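Local coordinates for putative cell invasion protein with MAC/Perforin domain (Bacteroides thetaiotaomicron VPI-5482, PDB 3KK7) that belongs to the membrane-attack complex/perforin family and may, like its relatives, act at membranes, possibly in cell invasion, although its precise activity is not established, at residues A[31-36]-A[372-377]; A[398-403]-A[511-516]; A[165-170]-A[334-339]; A[169-174]-A[214-219]. One frame throughout, in Å; residues are numbered along the deposited sequence.

Interaction 1: residues A[31-36]-A[372-377]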
loop_
_atom_site.group_PDB
_atom_site.type_symbol
_atom_site.label_atom_id
_atom_site.label_comp_id
_atom_site.label_asym_id
_atom_site.label_seq_id
_atom_site.Cartn_x
_atom_site.Cartn_y
_atom_site.Cartn_z
ATOM N N LEU A 31 29.655 1.185 -17.389
ATOM C CA LEU A 31 28.297 0.799 -16.995
ATOM C C LEU A 31 27.353 1.959 -17.257
ATOM O O LEU A 31 27.745 3.117 -17.055
ATOM C CB LEU A 31 28.242 0.497 -15.510
ATOM C CG LEU A 31 29.068 -0.671 -15.002
ATOM C CD1 LEU A 31 29.044 -0.650 -13.487
ATOM C CD2 LEU A 31 28.521 -1.972 -15.540
ATOM N N PRO A 32 26.107 1.671 -17.681
ATOM C CA PRO A 32 25.166 2.795 -17.829
ATOM C C PRO A 32 24.755 3.374 -16.459
ATOM O O PRO A 32 25.077 2.802 -15.419
ATOM C CB PRO A 32 23.962 2.194 -18.575
ATOM C CG PRO A 32 24.238 0.707 -18.733
ATOM C CD PRO A 32 25.476 0.362 -17.936
ATOM N N ARG A 33 24.117 4.542 -16.476
ATOM C CA ARG A 33 23.561 5.163 -15.280
ATOM C C ARG A 33 22.044 5.110 -15.339
ATOM O O ARG A 33 21.397 6.150 -15.367
ATOM C CB ARG A 33 24.002 6.613 -15.183
ATOM C CG ARG A 33 25.492 6.757 -15.187
ATOM C CD ARG A 33 25.963 7.963 -14.400
ATOM N NE ARG A 33 27.229 7.631 -13.759
ATOM C CZ ARG A 33 27.399 7.357 -12.467
ATOM N NH1 ARG A 33 26.394 7.417 -11.596
ATOM N NH2 ARG A 33 28.620 7.050 -12.037
ATOM N N VAL A 34 21.479 3.910 -15.392
ATOM C CA VAL A 34 20.037 3.789 -15.488
ATOM C C VAL A 34 19.521 2.951 -14.329
ATOM O O VAL A 34 19.823 1.757 -14.209
ATOM C CB VAL A 34 19.586 3.239 -16.859
ATOM C CG1 VAL A 34 18.079 3.207 -16.935
ATOM C CG2 VAL A 34 20.106 4.115 -17.970
ATOM N N TRP A 35 18.735 3.614 -13.482
ATOM C CA TRP A 35 18.210 3.007 -12.276
ATOM C C TRP A 35 16.743 2.580 -12.428
ATOM O O TRP A 35 16.222 1.860 -11.573
ATOM C CB TRP A 35 18.365 3.943 -11.072
ATOM C CG TRP A 35 19.587 4.824 -11.094
ATOM C CD1 TRP A 35 19.614 6.168 -10.923
ATOM C CD2 TRP A 35 20.943 4.419 -11.322
ATOM N NE1 TRP A 35 20.895 6.626 -11.009
ATOM C CE2 TRP A 35 21.734 5.577 -11.259
ATOM C CE3 TRP A 35 21.564 3.188 -11.561
ATOM C CZ2 TRP A 35 23.120 5.551 -11.439
ATOM C CZ3 TRP A 35 22.945 3.167 -11.738
ATOM C CH2 TRP A 35 23.702 4.340 -11.673
ATOM N N SER A 36 16.088 2.980 -13.521
ATOM C CA SER A 36 14.702 2.595 -13.754
ATOM C C SER A 36 14.323 2.654 -15.221
ATOM O O SER A 36 15.054 3.192 -16.013
ATOM C CB SER A 36 13.774 3.500 -12.935
ATOM O OG SER A 36 13.774 4.823 -13.417
ATOM N N LEU A 372 14.002 5.437 -7.933
ATOM C CA LEU A 372 15.100 4.498 -7.840
ATOM C C LEU A 372 16.414 5.246 -8.058
ATOM O O LEU A 372 16.429 6.270 -8.716
ATOM C CB LEU A 372 14.896 3.324 -8.810
ATOM C CG LEU A 372 13.635 2.472 -8.565
ATOM C CD1 LEU A 372 13.610 1.301 -9.487
ATOM C CD2 LEU A 372 13.462 1.968 -7.101
ATOM N N GLU A 373 17.496 4.756 -7.454
ATOM C CA GLU A 373 18.776 5.470 -7.407
ATOM C C GLU A 373 19.984 4.542 -7.644
ATOM O O GLU A 373 19.821 3.340 -7.835
ATOM C CB GLU A 373 18.911 6.187 -6.066
ATOM C CG GLU A 373 17.945 7.344 -5.872
ATOM C CD GLU A 373 17.984 7.956 -4.443
ATOM O OE1 GLU A 373 19.012 7.833 -3.722
ATOM O OE2 GLU A 373 16.960 8.561 -4.033
ATOM N N GLU A 374 21.188 5.119 -7.662
ATOM C CA GLU A 374 22.410 4.351 -7.903
ATOM C C GLU A 374 22.682 3.462 -6.707
ATOM O O GLU A 374 22.700 3.944 -5.577
ATOM C CB GLU A 374 23.625 5.275 -8.109
ATOM C CG GLU A 374 24.984 4.543 -8.380
ATOM C CD GLU A 374 26.187 5.496 -8.521
ATOM O OE1 GLU A 374 25.973 6.720 -8.673
ATOM O OE2 GLU A 374 27.342 5.004 -8.473
ATOM N N PRO A 375 22.885 2.162 -6.947
ATOM C CA PRO A 375 23.344 1.302 -5.867
ATOM C C PRO A 375 24.863 1.394 -5.611
ATOM O O PRO A 375 25.615 1.865 -6.452
ATOM C CB PRO A 375 22.941 -0.091 -6.336
ATOM C CG PRO A 375 22.846 0.008 -7.769
ATOM C CD PRO A 375 22.458 1.384 -8.117
ATOM N N TYR A 376 25.287 0.929 -4.438
ATOM C CA TYR A 376 26.676 1.011 -4.021
ATOM C C TYR A 376 26.869 0.204 -2.755
ATOM O O TYR A 376 25.941 0.044 -1.984
ATOM C CB TYR A 376 27.080 2.464 -3.738
ATOM C CG TYR A 376 26.265 3.158 -2.671
ATOM C CD1 TYR A 376 26.629 3.085 -1.328
ATOM C CD2 TYR A 376 25.141 3.912 -3.010
ATOM C CE1 TYR A 376 25.882 3.739 -0.335
ATOM C CE2 TYR A 376 24.387 4.560 -2.038
ATOM C CZ TYR A 376 24.756 4.468 -0.700
ATOM O OH TYR A 376 24.007 5.119 0.250
ATOM N N ILE A 377 28.079 -0.293 -2.551
ATOM C CA ILE A 377 28.440 -0.982 -1.335
ATOM C C ILE A 377 29.183 0.008 -0.462
ATOM O O ILE A 377 30.104 0.660 -0.937
ATOM C CB ILE A 377 29.359 -2.150 -1.631
ATOM C CG1 ILE A 377 28.630 -3.180 -2.505
ATOM C CG2 ILE A 377 29.840 -2.762 -0.321
ATOM C CD1 ILE A 377 29.470 -4.389 -2.879
#

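Interaction 2: residues A[398-403]-A[511-516]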
loop_
_atom_site.group_PDB
_atom_site.type_symbol
_atom_site.label_atom_id
_atom_site.label_comp_id
_atom_site.label_asym_id
_atom_site.label_seq_id
_atom_site.Cartn_x
_atom_site.Cartn_y
_atom_site.Cartn_z
ATOM N N PRO A 398 30.457 -4.900 4.879
ATOM C CA PRO A 398 29.979 -4.338 3.628
ATOM C C PRO A 398 28.463 -4.292 3.649
ATOM O O PRO A 398 27.839 -5.267 4.061
ATOM C CB PRO A 398 30.468 -5.339 2.587
ATOM C CG PRO A 398 30.570 -6.617 3.301
ATOM C CD PRO A 398 30.805 -6.325 4.738
ATOM N N VAL A 399 27.881 -3.166 3.229
ATOM C CA VAL A 399 26.427 -3.012 3.169
ATOM C C VAL A 399 26.027 -2.617 1.752
ATOM O O VAL A 399 26.363 -1.539 1.291
ATOM C CB VAL A 399 25.919 -1.950 4.177
ATOM C CG1 VAL A 399 24.420 -1.802 4.076
ATOM C CG2 VAL A 399 26.292 -2.318 5.599
ATOM N N LEU A 400 25.306 -3.493 1.052
ATOM C CA LEU A 400 24.801 -3.159 -0.282
ATOM C C LEU A 400 23.589 -2.248 -0.164
ATOM O O LEU A 400 22.581 -2.630 0.429
ATOM C CB LEU A 400 24.405 -4.421 -1.023
ATOM C CG LEU A 400 23.808 -4.212 -2.418
ATOM C CD1 LEU A 400 24.848 -3.616 -3.403
ATOM C CD2 LEU A 400 23.225 -5.545 -2.896
ATOM N N ASN A 401 23.703 -1.037 -0.705
ATOM C CA ASN A 401 22.565 -0.131 -0.835
ATOM C C ASN A 401 21.889 -0.422 -2.170
ATOM O O ASN A 401 22.533 -0.276 -3.216
ATOM C CB ASN A 401 22.971 1.346 -0.740
ATOM C CG ASN A 401 23.141 1.826 0.719
ATOM O OD1 ASN A 401 22.484 2.777 1.151
ATOM N ND2 ASN A 401 24.019 1.155 1.479
ATOM N N THR A 402 20.615 -0.839 -2.130
ATOM C CA THR A 402 19.886 -1.223 -3.337
ATOM C C THR A 402 19.377 0.001 -4.080
ATOM O O THR A 402 19.497 1.106 -3.595
ATOM C CB THR A 402 18.696 -2.161 -3.005
ATOM O OG1 THR A 402 17.662 -1.434 -2.317
ATOM C CG2 THR A 402 19.163 -3.335 -2.154
ATOM N N ARG A 403 18.780 -0.211 -5.241
ATOM C CA ARG A 403 18.176 0.859 -6.015
ATOM C C ARG A 403 17.087 1.601 -5.240
ATOM O O ARG A 403 16.873 2.825 -5.403
ATOM C CB ARG A 403 17.531 0.290 -7.274
ATOM C CG ARG A 403 18.495 -0.241 -8.324
ATOM C CD ARG A 403 17.742 -0.514 -9.626
ATOM N NE ARG A 403 16.831 -1.641 -9.483
ATOM C CZ ARG A 403 15.749 -1.873 -10.235
ATOM N NH1 ARG A 403 15.000 -2.940 -9.985
ATOM N NH2 ARG A 403 15.397 -1.061 -11.219
ATOM N N ASP A 511 22.962 -4.520 -14.482
ATOM C CA ASP A 511 23.908 -3.470 -14.909
ATOM C C ASP A 511 23.938 -2.276 -13.935
ATOM O O ASP A 511 25.001 -1.687 -13.702
ATOM C CB ASP A 511 23.672 -3.031 -16.385
ATOM C CG ASP A 511 24.444 -3.915 -17.414
ATOM O OD1 ASP A 511 25.370 -4.648 -16.991
ATOM O OD2 ASP A 511 24.128 -3.878 -18.641
ATOM N N ALA A 512 22.797 -1.940 -13.341
ATOM C CA ALA A 512 22.769 -0.915 -12.310
ATOM C C ALA A 512 23.665 -1.324 -11.131
ATOM O O ALA A 512 24.374 -0.491 -10.566
ATOM C CB ALA A 512 21.388 -0.667 -11.874
ATOM N N TYR A 513 23.706 -2.609 -10.803
ATOM C CA TYR A 513 24.606 -3.099 -9.741
ATOM C C TYR A 513 25.992 -3.512 -10.235
ATOM O O TYR A 513 26.863 -3.875 -9.443
ATOM C CB TYR A 513 23.957 -4.267 -9.004
ATOM C CG TYR A 513 22.695 -3.900 -8.241
ATOM C CD1 TYR A 513 21.469 -3.791 -8.885
ATOM C CD2 TYR A 513 22.726 -3.706 -6.874
ATOM C CE1 TYR A 513 20.321 -3.479 -8.186
ATOM C CE2 TYR A 513 21.577 -3.401 -6.160
ATOM C CZ TYR A 513 20.380 -3.284 -6.810
ATOM O OH TYR A 513 19.256 -2.973 -6.079
ATOM N N GLY A 514 26.212 -3.437 -11.542
ATOM C CA GLY A 514 27.490 -3.856 -12.146
ATOM C C GLY A 514 27.823 -5.292 -11.793
ATOM O O GLY A 514 28.934 -5.572 -11.347
ATOM N N ILE A 515 26.841 -6.180 -11.967
ATOM C CA ILE A 515 26.954 -7.596 -11.601
ATOM C C ILE A 515 26.577 -8.533 -12.758
ATOM O O ILE A 515 26.447 -9.739 -12.573
ATOM C CB ILE A 515 26.075 -7.953 -10.341
ATOM C CG1 ILE A 515 24.585 -7.748 -10.615
ATOM C CG2 ILE A 515 26.489 -7.130 -9.131
ATOM C CD1 ILE A 515 23.746 -8.093 -9.461
ATOM N N LEU A 516 26.434 -7.986 -13.959
ATOM C CA LEU A 516 25.972 -8.768 -15.079
ATOM C C LEU A 516 26.941 -9.906 -15.369
ATOM O O LEU A 516 26.517 -11.042 -15.568
ATOM C CB LEU A 516 25.788 -7.878 -16.300
ATOM C CG LEU A 516 25.160 -8.540 -17.529
ATOM C CD1 LEU A 516 23.947 -9.438 -17.166
ATOM C CD2 LEU A 516 24.788 -7.446 -18.554
#

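Interaction 3: residues A[165-170]-A[334-339]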
loop_
_atom_site.group_PDB
_atom_site.type_symbol
_atom_site.label_atom_id
_atom_site.label_comp_id
_atom_site.label_asym_id
_atom_site.label_seq_id
_atom_site.Cartn_x
_atom_site.Cartn_y
_atom_site.Cartn_z
ATOM N N GLU A 165 -27.801 1.659 0.090
ATOM C CA GLU A 165 -27.261 0.532 -0.679
ATOM C C GLU A 165 -28.290 -0.559 -0.931
ATOM O O GLU A 165 -28.959 -1.045 0.003
ATOM C CB GLU A 165 -26.077 -0.096 0.069
ATOM C CG GLU A 165 -25.010 0.895 0.373
ATOM C CD GLU A 165 -23.750 0.313 0.982
ATOM O OE1 GLU A 165 -23.780 -0.742 1.672
ATOM O OE2 GLU A 165 -22.719 0.964 0.772
ATOM N N VAL A 166 -28.421 -0.951 -2.188
ATOM C CA VAL A 166 -29.139 -2.170 -2.484
ATOM C C VAL A 166 -28.058 -3.222 -2.734
ATOM O O VAL A 166 -27.250 -3.110 -3.660
ATOM C CB VAL A 166 -30.075 -2.006 -3.633
ATOM C CG1 VAL A 166 -30.835 -3.329 -3.863
ATOM C CG2 VAL A 166 -31.019 -0.888 -3.314
ATOM N N VAL A 167 -27.997 -4.203 -1.845
ATOM C CA VAL A 167 -26.911 -5.151 -1.868
ATOM C C VAL A 167 -27.423 -6.422 -2.498
ATOM O O VAL A 167 -28.489 -6.954 -2.137
ATOM C CB VAL A 167 -26.308 -5.375 -0.470
ATOM C CG1 VAL A 167 -25.238 -6.440 -0.514
ATOM C CG2 VAL A 167 -25.746 -4.057 0.056
ATOM N N ASN A 168 -26.661 -6.883 -3.479
ATOM C CA ASN A 168 -27.067 -8.042 -4.224
ATOM C C ASN A 168 -26.068 -9.179 -4.204
ATOM O O ASN A 168 -26.441 -10.333 -4.370
ATOM C CB ASN A 168 -27.348 -7.633 -5.645
ATOM C CG ASN A 168 -28.303 -8.548 -6.312
ATOM O OD1 ASN A 168 -29.490 -8.592 -5.945
ATOM N ND2 ASN A 168 -27.816 -9.287 -7.307
ATOM N N GLY A 169 -24.805 -8.859 -3.979
ATOM C CA GLY A 169 -23.785 -9.870 -3.947
ATOM C C GLY A 169 -22.605 -9.542 -3.068
ATOM O O GLY A 169 -22.510 -8.474 -2.447
HETATM N N MSE A 170 -21.674 -10.481 -3.090
HETATM C CA MSE A 170 -20.573 -10.523 -2.164
HETATM C C MSE A 170 -19.483 -11.344 -2.852
HETATM O O MSE A 170 -19.755 -12.449 -3.330
HETATM C CB MSE A 170 -21.115 -11.231 -0.942
HETATM C CG MSE A 170 -20.218 -11.322 0.191
HETATM SE SE MSE A 170 -21.203 -12.001 1.770
HETATM C CE MSE A 170 -19.647 -11.859 2.981
ATOM N N THR A 334 -22.431 -2.846 -9.572
ATOM C CA THR A 334 -20.992 -2.628 -9.553
ATOM C C THR A 334 -20.518 -2.801 -8.119
ATOM O O THR A 334 -21.309 -3.160 -7.260
ATOM C CB THR A 334 -20.618 -1.247 -10.129
ATOM O OG1 THR A 334 -19.199 -1.187 -10.317
ATOM C CG2 THR A 334 -21.065 -0.113 -9.201
HETATM N N MSE A 335 -19.235 -2.582 -7.867
HETATM C CA MSE A 335 -18.726 -2.623 -6.496
HETATM C C MSE A 335 -19.245 -1.400 -5.724
HETATM O O MSE A 335 -19.040 -0.282 -6.163
HETATM C CB MSE A 335 -17.203 -2.620 -6.490
HETATM C CG MSE A 335 -16.582 -2.558 -5.090
HETATM SE SE MSE A 335 -14.665 -2.753 -5.229
HETATM C CE MSE A 335 -14.055 -0.988 -4.700
ATOM N N ILE A 336 -19.887 -1.620 -4.572
ATOM C CA ILE A 336 -20.503 -0.539 -3.815
ATOM C C ILE A 336 -20.040 -0.325 -2.357
ATOM O O ILE A 336 -20.353 0.716 -1.769
ATOM C CB ILE A 336 -22.016 -0.682 -3.831
ATOM C CG1 ILE A 336 -22.447 -1.988 -3.173
ATOM C CG2 ILE A 336 -22.514 -0.591 -5.245
ATOM C CD1 ILE A 336 -23.929 -2.037 -2.821
ATOM N N ASP A 337 -19.317 -1.277 -1.769
ATOM C CA ASP A 337 -18.840 -1.139 -0.374
ATOM C C ASP A 337 -17.876 -2.270 -0.107
ATOM O O ASP A 337 -17.760 -3.189 -0.918
ATOM C CB ASP A 337 -19.996 -1.198 0.643
ATOM C CG ASP A 337 -19.793 -0.263 1.857
ATOM O OD1 ASP A 337 -18.616 -0.075 2.256
ATOM O OD2 ASP A 337 -20.808 0.261 2.419
ATOM N N LEU A 338 -17.197 -2.210 1.029
ATOM C CA LEU A 338 -16.167 -3.180 1.370
ATOM C C LEU A 338 -16.605 -4.045 2.563
ATOM O O LEU A 338 -17.310 -3.587 3.446
ATOM C CB LEU A 338 -14.861 -2.463 1.712
ATOM C CG LEU A 338 -14.214 -1.646 0.589
ATOM C CD1 LEU A 338 -13.102 -0.759 1.131
ATOM C CD2 LEU A 338 -13.665 -2.545 -0.526
ATOM N N GLN A 339 -16.187 -5.307 2.546
ATOM C CA GLN A 339 -16.359 -6.209 3.661
ATOM C C GLN A 339 -15.329 -5.873 4.702
ATOM O O GLN A 339 -14.264 -5.357 4.379
ATOM C CB GLN A 339 -16.105 -7.653 3.224
ATOM C CG GLN A 339 -17.127 -8.199 2.288
ATOM C CD GLN A 339 -16.848 -9.648 1.919
ATOM O OE1 GLN A 339 -16.404 -10.451 2.766
ATOM N NE2 GLN A 339 -17.153 -10.008 0.660
#

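Interaction 4: residues A[169-174]-A[214-219]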
loop_
_atom_site.group_PDB
_atom_site.type_symbol
_atom_site.label_atom_id
_atom_site.label_comp_id
_atom_site.label_asym_id
_atom_site.label_seq_id
_atom_site.Cartn_x
_atom_site.Cartn_y
_atom_site.Cartn_z
ATOM N N GLY A 169 -24.805 -8.859 -3.979
ATOM C CA GLY A 169 -23.785 -9.870 -3.947
ATOM C C GLY A 169 -22.605 -9.542 -3.068
ATOM O O GLY A 169 -22.510 -8.474 -2.447
HETATM N N MSE A 170 -21.674 -10.481 -3.090
HETATM C CA MSE A 170 -20.573 -10.523 -2.164
HETATM C C MSE A 170 -19.483 -11.344 -2.852
HETATM O O MSE A 170 -19.755 -12.449 -3.330
HETATM C CB MSE A 170 -21.115 -11.231 -0.942
HETATM C CG MSE A 170 -20.218 -11.322 0.191
HETATM SE SE MSE A 170 -21.203 -12.001 1.770
HETATM C CE MSE A 170 -19.647 -11.859 2.981
ATOM N N LEU A 171 -18.273 -10.802 -2.957
ATOM C CA LEU A 171 -17.164 -11.525 -3.597
ATOM C C LEU A 171 -16.000 -11.572 -2.679
ATOM O O LEU A 171 -15.674 -10.560 -2.090
ATOM C CB LEU A 171 -16.694 -10.861 -4.883
ATOM C CG LEU A 171 -17.445 -11.219 -6.149
ATOM C CD1 LEU A 171 -18.812 -10.519 -6.147
ATOM C CD2 LEU A 171 -16.610 -10.770 -7.340
ATOM N N ASN A 172 -15.347 -12.730 -2.604
ATOM C CA ASN A 172 -14.162 -12.907 -1.777
ATOM C C ASN A 172 -13.057 -13.645 -2.506
ATOM O O ASN A 172 -13.326 -14.604 -3.233
ATOM C CB ASN A 172 -14.525 -13.653 -0.503
ATOM C CG ASN A 172 -15.383 -12.821 0.429
ATOM O OD1 ASN A 172 -16.609 -12.742 0.252
ATOM N ND2 ASN A 172 -14.746 -12.172 1.416
ATOM N N LEU A 173 -11.822 -13.178 -2.333
ATOM C CA LEU A 173 -10.644 -13.917 -2.767
ATOM C C LEU A 173 -10.126 -14.635 -1.546
ATOM O O LEU A 173 -10.145 -14.080 -0.433
ATOM C CB LEU A 173 -9.547 -12.986 -3.261
ATOM C CG LEU A 173 -8.180 -13.533 -3.710
ATOM C CD1 LEU A 173 -8.263 -14.314 -4.984
ATOM C CD2 LEU A 173 -7.283 -12.313 -3.918
ATOM N N GLN A 174 -9.672 -15.865 -1.753
ATOM C CA GLN A 174 -9.047 -16.674 -0.721
ATOM C C GLN A 174 -7.872 -15.919 -0.129
ATOM O O GLN A 174 -7.023 -15.459 -0.867
ATOM C CB GLN A 174 -8.538 -17.966 -1.363
ATOM C CG GLN A 174 -7.676 -18.858 -0.477
ATOM C CD GLN A 174 -8.404 -19.330 0.743
ATOM O OE1 GLN A 174 -7.815 -19.399 1.815
ATOM N NE2 GLN A 174 -9.694 -19.642 0.603
ATOM N N THR A 214 -9.831 -7.830 -1.659
ATOM C CA THR A 214 -10.082 -9.234 -1.359
ATOM C C THR A 214 -11.527 -9.529 -0.943
ATOM O O THR A 214 -11.961 -10.701 -1.010
ATOM C CB THR A 214 -9.193 -9.734 -0.194
ATOM O OG1 THR A 214 -9.511 -9.003 0.998
ATOM C CG2 THR A 214 -7.709 -9.590 -0.501
ATOM N N GLY A 215 -12.260 -8.501 -0.488
ATOM C CA GLY A 215 -13.652 -8.682 -0.014
ATOM C C GLY A 215 -14.553 -7.459 -0.182
ATOM O O GLY A 215 -14.393 -6.450 0.488
ATOM N N TYR A 216 -15.526 -7.535 -1.077
ATOM C CA TYR A 216 -16.421 -6.406 -1.281
ATOM C C TYR A 216 -17.840 -6.831 -1.524
ATOM O O TYR A 216 -18.116 -8.021 -1.641
ATOM C CB TYR A 216 -15.934 -5.533 -2.432
ATOM C CG TYR A 216 -15.853 -6.151 -3.826
ATOM C CD1 TYR A 216 -16.924 -6.085 -4.712
ATOM C CD2 TYR A 216 -14.653 -6.722 -4.282
ATOM C CE1 TYR A 216 -16.817 -6.588 -6.009
ATOM C CE2 TYR A 216 -14.535 -7.246 -5.561
ATOM C CZ TYR A 216 -15.612 -7.178 -6.434
ATOM O OH TYR A 216 -15.454 -7.711 -7.717
ATOM N N TYR A 217 -18.734 -5.840 -1.584
ATOM C CA TYR A 217 -20.139 -6.064 -1.906
ATOM C C TYR A 217 -20.460 -5.487 -3.262
ATOM O O TYR A 217 -19.814 -4.540 -3.705
ATOM C CB TYR A 217 -21.022 -5.406 -0.870
ATOM C CG TYR A 217 -20.878 -5.998 0.503
ATOM C CD1 TYR A 217 -21.552 -7.156 0.848
ATOM C CD2 TYR A 217 -20.063 -5.397 1.461
ATOM C CE1 TYR A 217 -21.436 -7.685 2.111
ATOM C CE2 TYR A 217 -19.940 -5.920 2.717
ATOM C CZ TYR A 217 -20.626 -7.067 3.031
ATOM O OH TYR A 217 -20.502 -7.600 4.264
ATOM N N THR A 218 -21.448 -6.086 -3.936
ATOM C CA THR A 218 -21.937 -5.560 -5.204
ATOM C C THR A 218 -23.381 -5.166 -5.115
ATOM O O THR A 218 -24.144 -5.730 -4.320
ATOM C CB THR A 218 -21.836 -6.563 -6.347
ATOM O OG1 THR A 218 -22.586 -7.737 -6.016
ATOM C CG2 THR A 218 -20.382 -6.888 -6.637
ATOM N N GLY A 219 -23.747 -4.208 -5.957
ATOM C CA GLY A 219 -25.112 -3.761 -6.066
ATOM C C GLY A 219 -25.189 -2.368 -6.645
ATOM O O GLY A 219 -24.507 -2.069 -7.626
HETATM O O HOH W 1 -11.801 -12.982 1.296
#

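Interaction 1: residues A[31-36]-A[372-377]
Trp35 lays one face of its indole on the backbone of Glu373 and Glu374, where the chain leads into strand 376-386. Glu374 CA sits almost exactly over the six-membered ring, 3.6 Å from its centroid and 9° off the normal, a CH-pi contact. With CG anti to the backbone N (chi1 -180°) and the chain extended beyond it, the Glu374 side chain runs alongside the indole, bringing CB to 3.4 Å from Trp35 CZ2. Its carboxylate ends nearly parallel to the ring plane and meets Arg33, whose NH1 gives a salt bridge of 3.0 Å to Glu374 OE1. The oxygen lies in the guanidinium plane, whereas the donor comes from above the carboxylate plane. Pro375 CD lies obliquely to the same six-membered ring, 4.0 Å from Trp35 CE3; nearer the backbone, Leu372 CD1 comes 3.4 Å from Trp35 O.

The second shell fixes both backbones. Arg403 NH2 donates to Trp35 O, and Arg403 O accepts from Glu373 N, so one residue holds both sides. Ala512 of helix 508-512 touches the indole as well. Were Trp35 an alanine, a gap would probably open above the Glu373-Glu374 backbone, and the Glu374 methylenes would lose the surface they run along. The N-terminal loop is thus clamped across the lead-in to strand 376-386 by a flat apolar face with an ion pair at its border, where the exposed arginine suggests a charge interaction partly screened by solvent.

Interaction 2: residues A[398-403]-A[511-516]
Ala512 and Tyr513 reach residues 400-403 from the C-terminal end of helix 508-512, which closes in a Schellman motif at Gly514. The contact joins the end of strand 392-401, in the D2 region, to the D3 region. Ala512 contributes its methyl, with CB 4.3 Å from Arg403 CD.

Tyr513 carries most of the interface. Its CG is anti to the carbonyl carbon (chi1 -65°), which sends the ring across to the strand end, where Leu400 CD1 meets it at the edge, 4.1 Å from Tyr513 CD2. Arg403 crosses the phenol at about a right angle, with CG 3.7 Å from Tyr513 CE1. At the tip of the ring the hydroxyl is held from the backbone: Arg403 N donates to Tyr513 OH at 2.9 Å and 162°, and Thr402 CB lies 3.2 Å from the same oxygen. This hydroxyl is also hydrogen-bonded to the terminal carboxylate of Leu541, with which Arg403 NE forms a salt bridge. The C-terminus therefore ties together the two side chains that meet here, and Arg403 NH1 is engaged by Tyr197 O.

Beyond the ring the chain turns away. Gly514 has a positive phi of 56°, and Ile515 takes the N-cap position of the next helix, 516-521. Gly514 N reaches back into the last turn of helix 508-512 with a weak bond to Asp511 O, 3.0 Å.

Interaction 3: residues A[165-170]-A[334-339]
Glu165 and Ile336 meet where two strands of the antiparallel MACPF sheet cross without pairing: 157-173 and 334-338 both border strand 211-218, and their axes approach to 8.5 Å at 106°. The tight part lies at the Glu165 end. Ile336 CG1 is wedged between its own backbone N and carbonyl carbon (chi1 62°), which aims CD1 at the other strand, 3.6 Å from Val166 O and 4.0 Å from Val167 CG2. Next to this apolar wedge two buried carboxylates meet at about a right angle, Glu165 OE2 lying 2.6 Å from Asp337 OD2. Positive groups nearby probably ease the crowding of charge: Asp337 OD2 forms a salt bridge with Lys104, and Arg221 stands by as a long, weak ion partner to both. The second oxygen, Asp337 OD1, turns back to accept Leu338 N at 2.8 Å. A leucine in place of Asp337 would probably strand Lys104 without its salt-bridge mate and leave Glu165 facing an apolar branch.

The Met170 end is looser, with Met170 itself partly exposed while Gln339 is buried. Here the selenomethionine, fully extended, crosses Gln339 at about a right angle and touches it by methylene and methyl groups alone. The amide is held from elsewhere: Gln339 OE1 accepts from Asn172 ND2, and NE2 donates to Tyr216 O. Along one side of this fixed amide run Met170 CG, 3.4 Å from Gln339 NE2, and Met170 CE, 3.5 Å from Gln339 OE1.

Interaction 4: residues A[169-174]-A[214-219]
The antiparallel pairing of strands 157-173 and 211-218 in the MACPF sheet brings Gly169 opposite Thr218 and Leu171 opposite Tyr216, both hydrogen-bonded pairs. Leu171 N donates to Tyr216 O at 3.1 Å and Tyr216 N returns a bond to Leu171 O. Gly169 and Thr218 also exchange two bonds, but more skewed, with each donor above the partner's carbonyl plane. A further bond, Leu173 N to Thr214 O at 2.8 Å, continues the pairing toward the strand end. Between them stand the non-hydrogen-bonded pairs Met170-Tyr217 and Asn172-Gly215.

At the Thr218 end, Asn168 and Gly169 both face that one threonine, a classic beta bulge. Thr218 OG1 sits 3.2 Å from Gly169 CA, where a side chain on the glycine would collide with it. On the same face Tyr216 swings its ring beside Leu171, the torsion chi1 of 62° placing CG between the backbone N and carbonyl carbon. Leu171 CB lies over the rim of one ring face, and Leu171 CD2 comes 3.3 Å from Tyr216 OH, a hydroxyl that Ala52 O engages. Leu171 CD1 also touches Thr218 CG2 at 4.0 Å.

The other face carries Met170 and Tyr217. The selenium of this selenomethionine lies 5.5 Å from the Tyr217 ring centroid, an oblique Met-aromatic contact. Near the strand end Asn172 ND2, which donates to Gln339 OE1, also donates to a water that in turn donates to Leu173 O at 2.6 Å and to Thr214 O at 3.2 Å.

Overall arrangement
The four contacts form two clusters on opposite sides of the chain's centre. Interactions 1 and 2 have centres 8 Å apart and reach the same mixed sheet through neighbouring strands 376-386 and 392-401; interactions 3 and 4, 7 Å apart, share Gly169 and Met170 on strand 157-173 of the large antiparallel sheet. Between the clusters, centres lie 42 to 47 Å apart. Along the chain, interactions 3 and 4 both fall between the two segments of interaction 1, and interaction 2 follows. Interaction 1 therefore brings together segments bracketing most of the MACPF region, while interaction 2 joins D2 to D3, giving one cluster within the MACPF sheet and one where the later regions meet.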